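Local coordinates for putative lipoprotein (Campylobacter jejuni subsp. jejuni, PDB 2G5G), which binds a cofacial pair of hemes as a dimer and probably serves in bacterial heme transport or iron uptake, at residues Leu37-Ala42 with Lys242-Asn247; Ser59-Phe64 with Glu124-Val129; Asn77-Leu82 with His211-Leu216; Leu82-Ser87 with Leu216-Ser221; Lys101-Asn106 with Val130-Ser135. All coordinates share one frame; numbering follows the deposited sequence.

Contact 1 (Leu37-Ala42 with Lys242-Asn247); sequences LELLKA and KIVVVN
A small apolar contact joins the C-terminal end of helix 32-39 and the turn after it to strand 243-248 of the central sheet, with Leu-39, Ala-42, Val-244 and Val-246 as its main apolar side chains. Leu-39 and Ala-42 share the bridging. Leu-39 CD2 lies 3.6 Å from Val-246 CG2 and 3.7 Å from Val-244 CG1, so that one methyl group sits against two valines that point from the strand to the same side. The leucine crosses both valine side chains at about a right angle. A type I turn from Leu-39 to Ala-42 then brings the alanine over Val-244, where Ala-42 CB and Val-244 CG1 come to 3.3 Å, closer than usual for two carbons. Val-244 reaches this methyl because its CG1 stands between its own backbone N and carbonyl carbon (chi1 65°). At the outer end, Lys-242 lays its aliphatic CD 3.6 Å from Lys-41 O. Tyr-260 of the adjoining strand also touches Leu-39 and Val-244. Between these two segments there is no hydrogen bond and the fit is one of methyl groups, while Lys-214 NZ, from another strand, grips Leu-40 O and Ala-42 O.

Contact 2 (Ser59-Phe64 with Glu124-Val129); sequences SQVMIF and EQFVNV
Helix-to-helix packing on one side of the central sheet brings helix 54-73 and helix 124-131 together, with Phe-126 reaching across to Gln-60 and Phe-64. The two short segments run nearly parallel, 18° apart, and their axes approach to 9.2 Å. Phe-126 carries its CG anti to the backbone N (chi1 178°), which sends the ring across the interface toward the opposite helix. There Phe-126 CD1 lies 3.7 Å from Gln-60 CB, and Phe-126 CE1 lies 3.7 Å from Phe-64 CB, the latter carbon meeting the ring at its edge. The Gln-60 amide stands almost upright to the Phe-126 ring, with the two planes 82° apart, and its NE2 is hydrogen-bonded to Glu-49 at the end of a sheet strand.

Val-61 fills the middle of the interface. Its CG2 sits 3.9 Å from Gln-125 CG and rests as well against the backbone of Phe-126, while the extended Gln-125 chain crosses the valine at about a right angle. Further along, Phe-64 and Val-129 slide past each other in opposite directions, with Phe-64 CD1 3.9 Å from Val-129 CG1. Beneath the helices, Val-80 of strand 78-82 touches both Phe-64 and Phe-126.

No hydrogen bond links the two segments. Carbon contacts therefore carry the union, and the one buried polar side chain at the interface, Gln-60, turns its amide nitrogen to a partner on the sheet rather than to the other helix.

Contact 3 (Asn77-Leu82 with His211-Leu216); sequences NFDVAL and HVNKVL
The imidazole of His-211 meets Asp-79 at its edge: NE2 gives a hydrogen bond to Asp-79 OD2 at 2.7 Å, with the oxygen in the ring plane and using its anti lone pair. The carboxylate plane is turned 61° from the ring. The carboxylate belongs to strand 78-82 and the imidazole to the loop leading into strand 214-220, its parallel neighbour in the central sheet. Asn-213 ND2 adds a second bond to Asp-79 OD2 at 3.0 Å, on the syn side, while Asp-79 OD1 is held by the backbone of Lys-136. Such a grip on both oxygens probably stabilises the negative charge and fixes the rotation of the carboxylate.

On the opposite face of the sheet, Phe-78 CZ packs 3.7 Å from Leu-216 CB, and Val-80 lies side by side with Leu-216. Parallel pairing is carried by Asp-79 N to Lys-214 O and by Leu-216 N to Asp-79 O, followed by Ala-81 N to Leu-216 O at 2.7 Å. A water bridges Asn-77 O and Lys-214 N. Beside it, Asn-77 ND2 donates to Asn-213 OD1 at 3.0 Å from above the carbonyl plane, with the two amide planes 72° apart.

Contact 4 (Leu82-Ser87 with Leu216-Ser221); sequences LEMLAS and LLLAGS
Glu-83 and Gly-220 form the tight part of this contact, where the carboxylate of a residue just beyond strand 78-82 takes the backbone N-H at the end of strand 214-220. Gly-220 N lies 2.7 Å from Glu-83 OE1, nearly along the C-O axis, and Ala-219 CA is 3.2 Å from the same oxygen. The extended Glu-83 side chain reaches this far with its CG anti to the backbone N (chi1 174°). Glu-83 N gives a nearly straight bond of 3.0 Å to Leu-218 O, the last backbone-to-backbone bond between the segments before the chain turns away.

The looser part is apolar. Leu-82 CD2 rests 3.9 Å from Leu-218 CB, and the selenium of Met-84, a selenomethionine, stays 4.2 Å from Leu-218 CD2. Neither side opens to solvent, since every touching residue is buried; the difference is between short polar bonds and longer apolar contacts. The Glu-83 side chain is about 7 Å from a bound heme.

A type I turn from Leu-82 to Leu-85 leads toward helix 90-98, while Gly-220 is the N-cap of helix 221-224. Met-204 of helix 187-210 touches Glu-83, and Leu-47 of strand 44-49 lies against Leu-218.

Contact 5 (Lys101-Asn106 with Val130-Ser135); sequences KTIKAN and VFYSKS
Tyr-132 and Ile-103 meet through the phenol and a backbone carbonyl, at the place where the end of helix 124-131 touches the loop between helices 90-98 and 108-111. Tyr-132 OH donates to Ile-103 O at 3.0 Å. The hydroxyl comes from well above the carbonyl plane, 57° out of it, whereas the carbonyl oxygen lies at the edge of the tyrosine ring. Phe-131 is turned differently: its CD2 stands 3.6 Å above the plane of the Tyr-132 ring and over its centre, so the two pack T-shaped, the edge of Phe-131 over the face of Tyr-132. Because Phe-131 has its CG anti to the backbone N (chi1 -173°), its ring heads into the protein, and Ile-103 CD1 meets it at the edge, 3.6 Å from Phe-131 CZ. These two side chains cross at about a right angle. Ala-96 of helix 90-98 touches both.

Ser-133 OG accepts from Ser-135 N in an ST turn and donates to Val-130 O at 2.6 Å, an oxygen that also takes the N-H of Ser-133. The contact thus has two layers: buried carbon against carbon at Ile-103 and Phe-131, and one hydrogen bond from the exposed tyrosine to the loop backbone.

How the contacts relate
From the N terminus, the 37-42 segment opens the longest loop, closed by contact 1 about 200 residues later, and the other four contacts nest within it. Segment 59-64 comes next; its partner 124-129 falls inside the loops of contacts 3 and 4, so contact 2 crosses both, and it crosses contact 5 as well. Contacts 3 and 4 cross each other, share Leu-82 and Leu-216, and follow one another along the same pair of neighbouring strands; contact 5 is nested in both. Contact 1 sets helix 32-39 on the sheet, contact 2 joins helices 54-73 and 124-131 over it, and contact 5 adds the loop 101-106. Ser-135 OG probably bonds Phe-78 O between contacts 5 and 3.

Contact 1 (Leu37-Ala42 with Lys242-Asn247)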
# COMPACT_ATOMS: atom_id res chain seq x y z
N LEU A 37 21.88 -34.92 -6.91
CA LEU A 37 22.23 -35.49 -8.21
C LEU A 37 21.13 -35.19 -9.22
O LEU A 37 21.40 -34.88 -10.38
CB LEU A 37 22.50 -37.00 -8.10
CG LEU A 37 23.63 -37.46 -7.17
CD1 LEU A 37 23.75 -38.99 -7.15
CD2 LEU A 37 24.95 -36.81 -7.55
N GLU A 38 19.88 -35.23 -8.78
CA GLU A 38 18.76 -34.86 -9.67
C GLU A 38 18.71 -33.37 -9.98
O GLU A 38 18.51 -32.99 -11.13
CB GLU A 38 17.42 -35.34 -9.11
CG GLU A 38 17.37 -36.84 -8.82
CD GLU A 38 17.70 -37.67 -10.04
OE1 GLU A 38 17.26 -37.34 -11.15
OE2 GLU A 38 18.42 -38.67 -9.89
N LEU A 39 18.91 -32.53 -8.97
CA LEU A 39 18.86 -31.07 -9.17
C LEU A 39 19.93 -30.59 -10.13
O LEU A 39 19.71 -29.64 -10.89
CB LEU A 39 19.04 -30.32 -7.84
CG LEU A 39 17.99 -30.52 -6.73
CD1 LEU A 39 18.26 -29.55 -5.64
CD2 LEU A 39 16.57 -30.31 -7.28
N LEU A 40 21.07 -31.24 -10.09
CA LEU A 40 22.18 -30.90 -10.98
C LEU A 40 21.81 -31.05 -12.47
O LEU A 40 22.42 -30.42 -13.33
CB LEU A 40 23.34 -31.86 -10.65
CG LEU A 40 24.58 -31.39 -9.87
CD1 LEU A 40 24.62 -29.92 -9.39
CD2 LEU A 40 25.04 -32.39 -8.81
N LYS A 41 20.82 -31.88 -12.76
CA LYS A 41 20.34 -32.10 -14.13
C LYS A 41 19.50 -30.92 -14.67
O LYS A 41 19.33 -30.76 -15.89
CB LYS A 41 19.50 -33.36 -14.20
CG LYS A 41 20.22 -34.61 -13.71
CD LYS A 41 19.29 -35.82 -13.77
CE LYS A 41 20.11 -37.11 -13.65
NZ LYS A 41 19.21 -38.26 -13.39
N ALA A 42 18.96 -30.11 -13.77
CA ALA A 42 18.04 -29.04 -14.14
C ALA A 42 18.81 -27.83 -14.63
O ALA A 42 19.97 -27.65 -14.28
CB ALA A 42 17.14 -28.67 -12.96
N LYS A 242 15.16 -27.41 -18.53
CA LYS A 242 14.64 -28.34 -17.51
C LYS A 242 14.47 -27.59 -16.21
O LYS A 242 15.43 -27.03 -15.67
CB LYS A 242 15.59 -29.51 -17.33
CG LYS A 242 15.69 -30.36 -18.62
CD LYS A 242 16.89 -31.29 -18.55
CE LYS A 242 17.05 -32.08 -19.85
NZ LYS A 242 17.30 -31.15 -21.03
N ILE A 243 13.23 -27.59 -15.72
CA ILE A 243 12.84 -26.84 -14.53
C ILE A 243 12.58 -27.81 -13.36
O ILE A 243 11.84 -28.79 -13.52
CB ILE A 243 11.51 -26.06 -14.76
CG1 ILE A 243 11.48 -25.30 -16.14
CG2 ILE A 243 11.25 -25.11 -13.58
CD1 ILE A 243 12.73 -24.31 -16.37
N VAL A 244 13.12 -27.51 -12.19
CA VAL A 244 12.86 -28.32 -10.98
C VAL A 244 12.55 -27.39 -9.80
O VAL A 244 13.19 -26.33 -9.63
CB VAL A 244 14.01 -29.32 -10.63
CG1 VAL A 244 15.30 -28.57 -10.26
CG2 VAL A 244 13.58 -30.25 -9.50
N VAL A 245 11.57 -27.81 -9.00
CA VAL A 245 11.07 -26.98 -7.91
C VAL A 245 11.24 -27.73 -6.61
O VAL A 245 10.79 -28.88 -6.47
CB VAL A 245 9.57 -26.59 -8.09
CG1 VAL A 245 9.12 -25.70 -6.91
CG2 VAL A 245 9.30 -25.93 -9.47
N VAL A 246 11.93 -27.09 -5.68
CA VAL A 246 12.16 -27.65 -4.35
C VAL A 246 11.53 -26.73 -3.33
O VAL A 246 11.89 -25.55 -3.24
CB VAL A 246 13.65 -27.78 -4.01
CG1 VAL A 246 13.83 -28.37 -2.55
CG2 VAL A 246 14.37 -28.68 -5.01
N ASN A 247 10.59 -27.26 -2.55
CA ASN A 247 9.92 -26.38 -1.59
C ASN A 247 10.36 -26.77 -0.20
O ASN A 247 10.46 -27.96 0.12
CB ASN A 247 8.39 -26.43 -1.68
CG ASN A 247 7.72 -25.29 -0.86
OD1 ASN A 247 6.70 -25.46 -0.19
ND2 ASN A 247 8.34 -24.13 -0.89

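Contact 2 (Ser59-Phe64 with Glu124-Val129)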
# COMPACT_ATOMS: atom_id res chain seq x y z
N SER A 59 18.73 -24.79 5.49
CA SER A 59 18.52 -25.66 4.33
C SER A 59 19.03 -25.08 2.99
O SER A 59 19.60 -25.79 2.16
CB SER A 59 17.02 -25.98 4.26
OG SER A 59 16.66 -26.84 5.34
N GLN A 60 18.82 -23.79 2.81
CA GLN A 60 19.28 -23.09 1.60
C GLN A 60 20.80 -23.16 1.46
O GLN A 60 21.31 -23.44 0.40
CB GLN A 60 18.78 -21.67 1.61
CG GLN A 60 17.29 -21.56 1.60
CD GLN A 60 16.76 -20.26 2.19
OE1 GLN A 60 17.48 -19.27 2.33
NE2 GLN A 60 15.46 -20.25 2.51
N VAL A 61 21.51 -22.95 2.57
CA VAL A 61 22.97 -23.03 2.58
C VAL A 61 23.46 -24.43 2.24
O VAL A 61 24.39 -24.59 1.45
CB VAL A 61 23.57 -22.49 3.94
CG1 VAL A 61 25.06 -22.80 4.08
CG2 VAL A 61 23.29 -21.01 4.09
N MSE A 62 22.82 -25.45 2.80
CA MSE A 62 23.19 -26.84 2.55
C MSE A 62 23.02 -27.20 1.08
O MSE A 62 23.90 -27.83 0.48
CB MSE A 62 22.34 -27.78 3.41
CG MSE A 62 22.65 -27.66 4.90
SE MSE A 62 21.39 -28.77 5.94
CE MSE A 62 21.56 -30.43 4.94
N ILE A 63 21.87 -26.83 0.52
CA ILE A 63 21.58 -27.17 -0.88
C ILE A 63 22.55 -26.36 -1.78
O ILE A 63 23.20 -26.92 -2.65
CB ILE A 63 20.13 -26.82 -1.25
CG1 ILE A 63 19.15 -27.66 -0.43
CG2 ILE A 63 19.90 -27.01 -2.80
CD1 ILE A 63 17.69 -27.09 -0.45
N PHE A 64 22.62 -25.05 -1.56
CA PHE A 64 23.56 -24.25 -2.38
C PHE A 64 24.98 -24.84 -2.34
O PHE A 64 25.58 -25.08 -3.38
CB PHE A 64 23.56 -22.75 -2.02
CG PHE A 64 24.58 -21.93 -2.79
CD1 PHE A 64 25.75 -21.52 -2.16
CD2 PHE A 64 24.39 -21.61 -4.14
CE1 PHE A 64 26.72 -20.79 -2.85
CE2 PHE A 64 25.37 -20.87 -4.84
CZ PHE A 64 26.52 -20.45 -4.19
N GLU A 124 21.45 -12.96 5.57
CA GLU A 124 22.90 -12.81 5.61
C GLU A 124 23.69 -14.08 5.40
O GLU A 124 24.69 -14.07 4.69
CB GLU A 124 23.37 -12.12 6.91
CG GLU A 124 23.27 -12.96 8.17
CD GLU A 124 24.13 -12.42 9.29
OE1 GLU A 124 24.32 -11.17 9.36
OE2 GLU A 124 24.62 -13.25 10.08
N GLN A 125 23.26 -15.16 6.03
CA GLN A 125 24.00 -16.42 5.98
C GLN A 125 24.03 -16.92 4.54
O GLN A 125 25.10 -17.25 4.02
CB GLN A 125 23.39 -17.47 6.92
CG GLN A 125 24.22 -18.75 7.09
CD GLN A 125 23.47 -19.85 7.85
OE1 GLN A 125 22.31 -19.67 8.26
NE2 GLN A 125 24.13 -21.00 8.05
N PHE A 126 22.86 -16.98 3.91
CA PHE A 126 22.76 -17.52 2.55
C PHE A 126 23.46 -16.61 1.54
O PHE A 126 24.27 -17.08 0.71
CB PHE A 126 21.30 -17.70 2.15
CG PHE A 126 21.11 -18.22 0.73
CD1 PHE A 126 21.51 -19.51 0.40
CD2 PHE A 126 20.52 -17.43 -0.24
CE1 PHE A 126 21.33 -20.00 -0.89
CE2 PHE A 126 20.31 -17.92 -1.55
CZ PHE A 126 20.73 -19.20 -1.86
N VAL A 127 23.16 -15.31 1.61
CA VAL A 127 23.68 -14.36 0.64
C VAL A 127 25.21 -14.23 0.75
O VAL A 127 25.87 -14.01 -0.27
CB VAL A 127 23.00 -12.99 0.74
CG1 VAL A 127 23.66 -12.01 -0.21
CG2 VAL A 127 21.52 -13.08 0.43
N ASN A 128 25.77 -14.40 1.95
CA ASN A 128 27.22 -14.34 2.12
C ASN A 128 27.91 -15.49 1.45
O ASN A 128 28.86 -15.26 0.71
CB ASN A 128 27.66 -14.26 3.60
CG ASN A 128 27.85 -12.84 4.07
OD1 ASN A 128 26.89 -12.08 4.22
ND2 ASN A 128 29.11 -12.46 4.29
N VAL A 129 27.41 -16.70 1.69
CA VAL A 129 27.93 -17.91 1.08
C VAL A 129 27.81 -17.83 -0.44
O VAL A 129 28.73 -18.25 -1.17
CB VAL A 129 27.24 -19.20 1.61
CG1 VAL A 129 27.80 -20.41 0.93
CG2 VAL A 129 27.45 -19.34 3.11

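Contact 3 (Asn77-Leu82 with His211-Leu216)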
# COMPACT_ATOMS: atom_id res chain seq x y z
N ASN A 77 29.35 -23.00 -14.93
CA ASN A 77 28.86 -21.76 -14.33
C ASN A 77 27.56 -22.02 -13.56
O ASN A 77 26.72 -22.78 -14.04
CB ASN A 77 28.55 -20.69 -15.38
CG ASN A 77 29.79 -20.08 -16.01
OD1 ASN A 77 30.85 -20.08 -15.42
ND2 ASN A 77 29.63 -19.55 -17.22
N PHE A 78 27.40 -21.37 -12.42
CA PHE A 78 26.17 -21.53 -11.64
C PHE A 78 25.86 -20.26 -10.89
O PHE A 78 26.66 -19.83 -10.02
CB PHE A 78 26.33 -22.70 -10.64
CG PHE A 78 25.14 -22.92 -9.74
CD1 PHE A 78 25.31 -23.01 -8.36
CD2 PHE A 78 23.86 -23.09 -10.29
CE1 PHE A 78 24.21 -23.25 -7.53
CE2 PHE A 78 22.75 -23.34 -9.44
CZ PHE A 78 22.94 -23.43 -8.09
N ASP A 79 24.71 -19.66 -11.21
CA ASP A 79 24.30 -18.37 -10.62
C ASP A 79 23.06 -18.45 -9.74
O ASP A 79 22.35 -19.43 -9.82
CB ASP A 79 24.08 -17.36 -11.73
CG ASP A 79 25.35 -17.09 -12.52
OD1 ASP A 79 26.45 -17.15 -11.93
OD2 ASP A 79 25.25 -16.84 -13.74
N VAL A 80 22.80 -17.41 -8.93
CA VAL A 80 21.66 -17.38 -8.00
C VAL A 80 20.82 -16.12 -8.18
O VAL A 80 21.32 -15.00 -8.08
CB VAL A 80 22.10 -17.51 -6.52
CG1 VAL A 80 20.88 -17.38 -5.57
CG2 VAL A 80 22.76 -18.84 -6.30
N ALA A 81 19.54 -16.32 -8.52
CA ALA A 81 18.61 -15.21 -8.67
C ALA A 81 17.85 -15.07 -7.36
O ALA A 81 17.56 -16.06 -6.68
CB ALA A 81 17.64 -15.49 -9.85
N LEU A 82 17.50 -13.84 -7.01
CA LEU A 82 16.89 -13.54 -5.73
C LEU A 82 15.62 -12.74 -5.91
O LEU A 82 15.64 -11.64 -6.49
CB LEU A 82 17.88 -12.83 -4.78
CG LEU A 82 19.11 -13.59 -4.25
CD1 LEU A 82 20.02 -12.68 -3.43
CD2 LEU A 82 18.72 -14.81 -3.45
N HIS A 211 18.41 -16.52 -18.90
CA HIS A 211 19.75 -16.61 -18.36
C HIS A 211 20.59 -17.69 -19.06
O HIS A 211 20.09 -18.79 -19.33
CB HIS A 211 19.74 -16.86 -16.85
CG HIS A 211 21.04 -16.53 -16.20
ND1 HIS A 211 21.61 -15.28 -16.31
CD2 HIS A 211 21.89 -17.28 -15.47
CE1 HIS A 211 22.77 -15.28 -15.67
NE2 HIS A 211 22.96 -16.48 -15.16
N VAL A 212 21.86 -17.38 -19.33
CA VAL A 212 22.69 -18.34 -20.13
C VAL A 212 23.39 -19.44 -19.33
O VAL A 212 23.95 -20.38 -19.91
CB VAL A 212 23.71 -17.58 -21.01
CG1 VAL A 212 22.95 -16.72 -22.03
CG2 VAL A 212 24.66 -16.75 -20.15
N ASN A 213 23.38 -19.31 -18.00
CA ASN A 213 24.00 -20.30 -17.10
C ASN A 213 22.94 -21.01 -16.27
O ASN A 213 21.85 -20.50 -16.11
CB ASN A 213 24.97 -19.64 -16.13
CG ASN A 213 26.12 -18.93 -16.83
OD1 ASN A 213 26.65 -19.45 -17.81
ND2 ASN A 213 26.50 -17.75 -16.33
N LYS A 214 23.27 -22.20 -15.76
CA LYS A 214 22.43 -22.83 -14.75
C LYS A 214 22.17 -21.84 -13.62
O LYS A 214 23.02 -21.00 -13.25
CB LYS A 214 23.05 -24.14 -14.26
CG LYS A 214 22.05 -25.06 -13.53
CD LYS A 214 22.75 -26.30 -12.84
CE LYS A 214 23.48 -27.19 -13.85
NZ LYS A 214 22.54 -27.83 -14.85
N VAL A 215 20.96 -21.91 -13.06
CA VAL A 215 20.53 -20.86 -12.13
C VAL A 215 19.62 -21.44 -11.08
O VAL A 215 18.76 -22.30 -11.40
CB VAL A 215 19.90 -19.63 -12.87
CG1 VAL A 215 18.60 -20.02 -13.66
CG2 VAL A 215 19.61 -18.43 -11.88
N LEU A 216 19.83 -20.99 -9.83
CA LEU A 216 18.90 -21.24 -8.73
C LEU A 216 18.19 -19.93 -8.30
O LEU A 216 18.86 -18.90 -8.07
CB LEU A 216 19.64 -21.85 -7.53
CG LEU A 216 18.74 -22.17 -6.30
CD1 LEU A 216 19.16 -23.43 -5.60
CD2 LEU A 216 18.83 -20.99 -5.37
O HOH W 1 25.76 -23.25 -16.56

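Contact 4 (Leu82-Ser87 with Leu216-Ser221)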
# COMPACT_ATOMS: atom_id res chain seq x y z
N LEU A 82 17.50 -13.84 -7.01
CA LEU A 82 16.89 -13.54 -5.73
C LEU A 82 15.62 -12.74 -5.91
O LEU A 82 15.64 -11.64 -6.49
CB LEU A 82 17.88 -12.83 -4.78
CG LEU A 82 19.11 -13.59 -4.25
CD1 LEU A 82 20.02 -12.68 -3.43
CD2 LEU A 82 18.72 -14.81 -3.45
N GLU A 83 14.50 -13.27 -5.41
CA GLU A 83 13.28 -12.48 -5.33
C GLU A 83 13.59 -11.17 -4.58
O GLU A 83 12.93 -10.15 -4.81
CB GLU A 83 12.18 -13.24 -4.56
CG GLU A 83 10.88 -12.41 -4.31
CD GLU A 83 9.88 -13.07 -3.34
OE1 GLU A 83 10.14 -14.18 -2.84
OE2 GLU A 83 8.84 -12.46 -3.08
N MSE A 84 14.58 -11.18 -3.69
CA MSE A 84 14.77 -9.95 -2.87
C MSE A 84 15.50 -8.80 -3.54
O MSE A 84 15.58 -7.71 -2.97
CB MSE A 84 15.21 -10.16 -1.41
CG MSE A 84 15.97 -11.39 -0.94
SE MSE A 84 15.52 -13.26 -1.49
CE MSE A 84 13.58 -13.39 -1.19
N LEU A 85 15.99 -9.01 -4.76
CA LEU A 85 16.59 -7.92 -5.53
C LEU A 85 15.87 -7.75 -6.83
O LEU A 85 15.46 -8.74 -7.46
CB LEU A 85 18.08 -8.17 -5.74
CG LEU A 85 18.91 -8.11 -4.46
CD1 LEU A 85 20.28 -8.73 -4.60
CD2 LEU A 85 19.02 -6.65 -3.99
N ALA A 86 15.70 -6.49 -7.24
CA ALA A 86 15.07 -6.21 -8.51
C ALA A 86 16.02 -6.43 -9.70
O ALA A 86 17.23 -6.22 -9.57
CB ALA A 86 14.52 -4.77 -8.54
N SER A 87 15.45 -6.83 -10.84
CA SER A 87 16.23 -7.09 -12.07
C SER A 87 16.83 -5.79 -12.65
O SER A 87 17.87 -5.81 -13.32
CB SER A 87 15.36 -7.78 -13.12
OG SER A 87 14.37 -6.92 -13.62
N LEU A 216 19.83 -20.99 -9.83
CA LEU A 216 18.90 -21.24 -8.73
C LEU A 216 18.19 -19.93 -8.30
O LEU A 216 18.86 -18.90 -8.07
CB LEU A 216 19.64 -21.85 -7.53
CG LEU A 216 18.74 -22.17 -6.30
CD1 LEU A 216 19.16 -23.43 -5.60
CD2 LEU A 216 18.83 -20.99 -5.37
N LEU A 217 16.86 -19.99 -8.19
CA LEU A 217 16.07 -18.91 -7.62
C LEU A 217 15.73 -19.20 -6.16
O LEU A 217 15.32 -20.32 -5.81
CB LEU A 217 14.77 -18.67 -8.38
CG LEU A 217 13.78 -17.60 -7.85
CD1 LEU A 217 14.18 -16.18 -8.24
CD2 LEU A 217 12.39 -17.91 -8.36
N LEU A 218 15.91 -18.19 -5.31
CA LEU A 218 15.31 -18.21 -3.98
C LEU A 218 14.15 -17.22 -3.97
O LEU A 218 14.31 -16.06 -4.34
CB LEU A 218 16.32 -17.87 -2.87
CG LEU A 218 15.75 -17.85 -1.43
CD1 LEU A 218 15.44 -19.28 -1.00
CD2 LEU A 218 16.76 -17.15 -0.46
N ALA A 219 12.96 -17.69 -3.58
CA ALA A 219 11.75 -16.87 -3.60
C ALA A 219 10.74 -17.50 -2.63
O ALA A 219 10.94 -18.59 -2.14
CB ALA A 219 11.12 -16.81 -5.04
N GLY A 220 9.68 -16.77 -2.31
CA GLY A 220 8.71 -17.31 -1.38
C GLY A 220 8.01 -18.49 -2.03
O GLY A 220 7.92 -18.57 -3.26
N SER A 221 7.50 -19.39 -1.19
CA SER A 221 6.77 -20.55 -1.65
C SER A 221 5.63 -20.26 -2.62
O SER A 221 5.40 -21.06 -3.54
CB SER A 221 6.29 -21.37 -0.46
OG SER A 221 7.43 -21.99 0.10

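Contact 5 (Lys101-Asn106 with Val130-Ser135)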
# COMPACT_ATOMS: atom_id res chain seq x y z
N LYS A 101 36.20 -9.33 -4.36
CA LYS A 101 37.34 -9.44 -3.43
C LYS A 101 37.59 -8.15 -2.65
O LYS A 101 38.41 -8.12 -1.73
CB LYS A 101 38.59 -9.83 -4.21
CG LYS A 101 38.59 -11.26 -4.73
CD LYS A 101 39.51 -11.36 -5.93
CE LYS A 101 40.24 -12.70 -5.95
NZ LYS A 101 41.44 -12.67 -6.84
N THR A 102 36.86 -7.10 -3.03
CA THR A 102 37.02 -5.74 -2.50
C THR A 102 35.88 -5.35 -1.54
O THR A 102 35.96 -4.36 -0.80
CB THR A 102 37.21 -4.77 -3.71
OG1 THR A 102 38.60 -4.42 -3.82
CG2 THR A 102 36.35 -3.51 -3.61
N ILE A 103 34.82 -6.15 -1.54
CA ILE A 103 33.68 -5.95 -0.65
C ILE A 103 33.85 -6.86 0.57
O ILE A 103 34.06 -8.07 0.44
CB ILE A 103 32.36 -6.23 -1.39
CG1 ILE A 103 32.22 -5.29 -2.59
CG2 ILE A 103 31.18 -6.05 -0.46
CD1 ILE A 103 31.55 -5.91 -3.79
N LYS A 104 33.83 -6.27 1.76
CA LYS A 104 34.03 -7.05 2.98
C LYS A 104 32.66 -7.41 3.56
O LYS A 104 31.67 -6.76 3.25
CB LYS A 104 34.88 -6.25 3.98
CG LYS A 104 35.84 -7.10 4.81
CD LYS A 104 37.11 -6.32 5.14
CE LYS A 104 36.80 -4.98 5.82
NZ LYS A 104 38.05 -4.17 5.96
N ALA A 105 32.63 -8.43 4.41
CA ALA A 105 31.38 -8.97 4.97
C ALA A 105 30.40 -7.91 5.47
O ALA A 105 29.20 -8.10 5.40
CB ALA A 105 31.67 -10.00 6.06
N ASN A 106 30.92 -6.78 5.95
CA ASN A 106 30.08 -5.68 6.45
C ASN A 106 29.77 -4.60 5.41
O ASN A 106 28.96 -3.69 5.66
CB ASN A 106 30.73 -5.05 7.69
CG ASN A 106 32.10 -4.49 7.41
OD1 ASN A 106 32.26 -3.28 7.25
ND2 ASN A 106 33.11 -5.36 7.32
N VAL A 130 26.69 -17.30 -0.92
CA VAL A 130 26.46 -17.16 -2.36
C VAL A 130 27.46 -16.15 -2.97
O VAL A 130 28.22 -16.49 -3.90
CB VAL A 130 25.01 -16.78 -2.71
CG1 VAL A 130 24.88 -16.41 -4.19
CG2 VAL A 130 24.09 -17.96 -2.38
N PHE A 131 27.43 -14.95 -2.40
CA PHE A 131 28.21 -13.84 -2.91
C PHE A 131 29.69 -14.15 -3.09
O PHE A 131 30.24 -13.77 -4.12
CB PHE A 131 28.02 -12.57 -2.08
CG PHE A 131 28.68 -11.37 -2.69
CD1 PHE A 131 28.07 -10.70 -3.76
CD2 PHE A 131 29.94 -10.95 -2.25
CE1 PHE A 131 28.68 -9.60 -4.35
CE2 PHE A 131 30.56 -9.85 -2.84
CZ PHE A 131 29.93 -9.17 -3.89
N TYR A 132 30.30 -14.88 -2.14
CA TYR A 132 31.75 -15.19 -2.15
C TYR A 132 32.18 -16.46 -2.86
O TYR A 132 33.38 -16.78 -2.90
CB TYR A 132 32.34 -15.13 -0.72
CG TYR A 132 32.23 -13.74 -0.15
CD1 TYR A 132 31.29 -13.45 0.85
CD2 TYR A 132 33.00 -12.69 -0.66
CE1 TYR A 132 31.15 -12.16 1.36
CE2 TYR A 132 32.87 -11.38 -0.15
CZ TYR A 132 31.96 -11.13 0.86
OH TYR A 132 31.81 -9.86 1.38
N SER A 133 31.21 -17.20 -3.40
CA SER A 133 31.53 -18.37 -4.20
C SER A 133 31.78 -17.86 -5.61
O SER A 133 31.92 -16.68 -5.84
CB SER A 133 30.35 -19.37 -4.20
OG SER A 133 29.17 -18.74 -4.71
N LYS A 134 31.77 -18.77 -6.58
CA LYS A 134 31.89 -18.41 -7.98
C LYS A 134 30.56 -17.97 -8.62
O LYS A 134 30.53 -17.62 -9.81
CB LYS A 134 32.48 -19.59 -8.72
CG LYS A 134 33.95 -19.82 -8.36
CD LYS A 134 34.47 -21.05 -9.02
CE LYS A 134 35.98 -20.97 -9.08
NZ LYS A 134 36.55 -21.81 -10.16
N SER A 135 29.48 -17.98 -7.85
CA SER A 135 28.17 -17.58 -8.36
C SER A 135 28.04 -16.08 -8.55
O SER A 135 28.58 -15.31 -7.76
CB SER A 135 27.05 -18.02 -7.41
OG SER A 135 26.97 -19.42 -7.39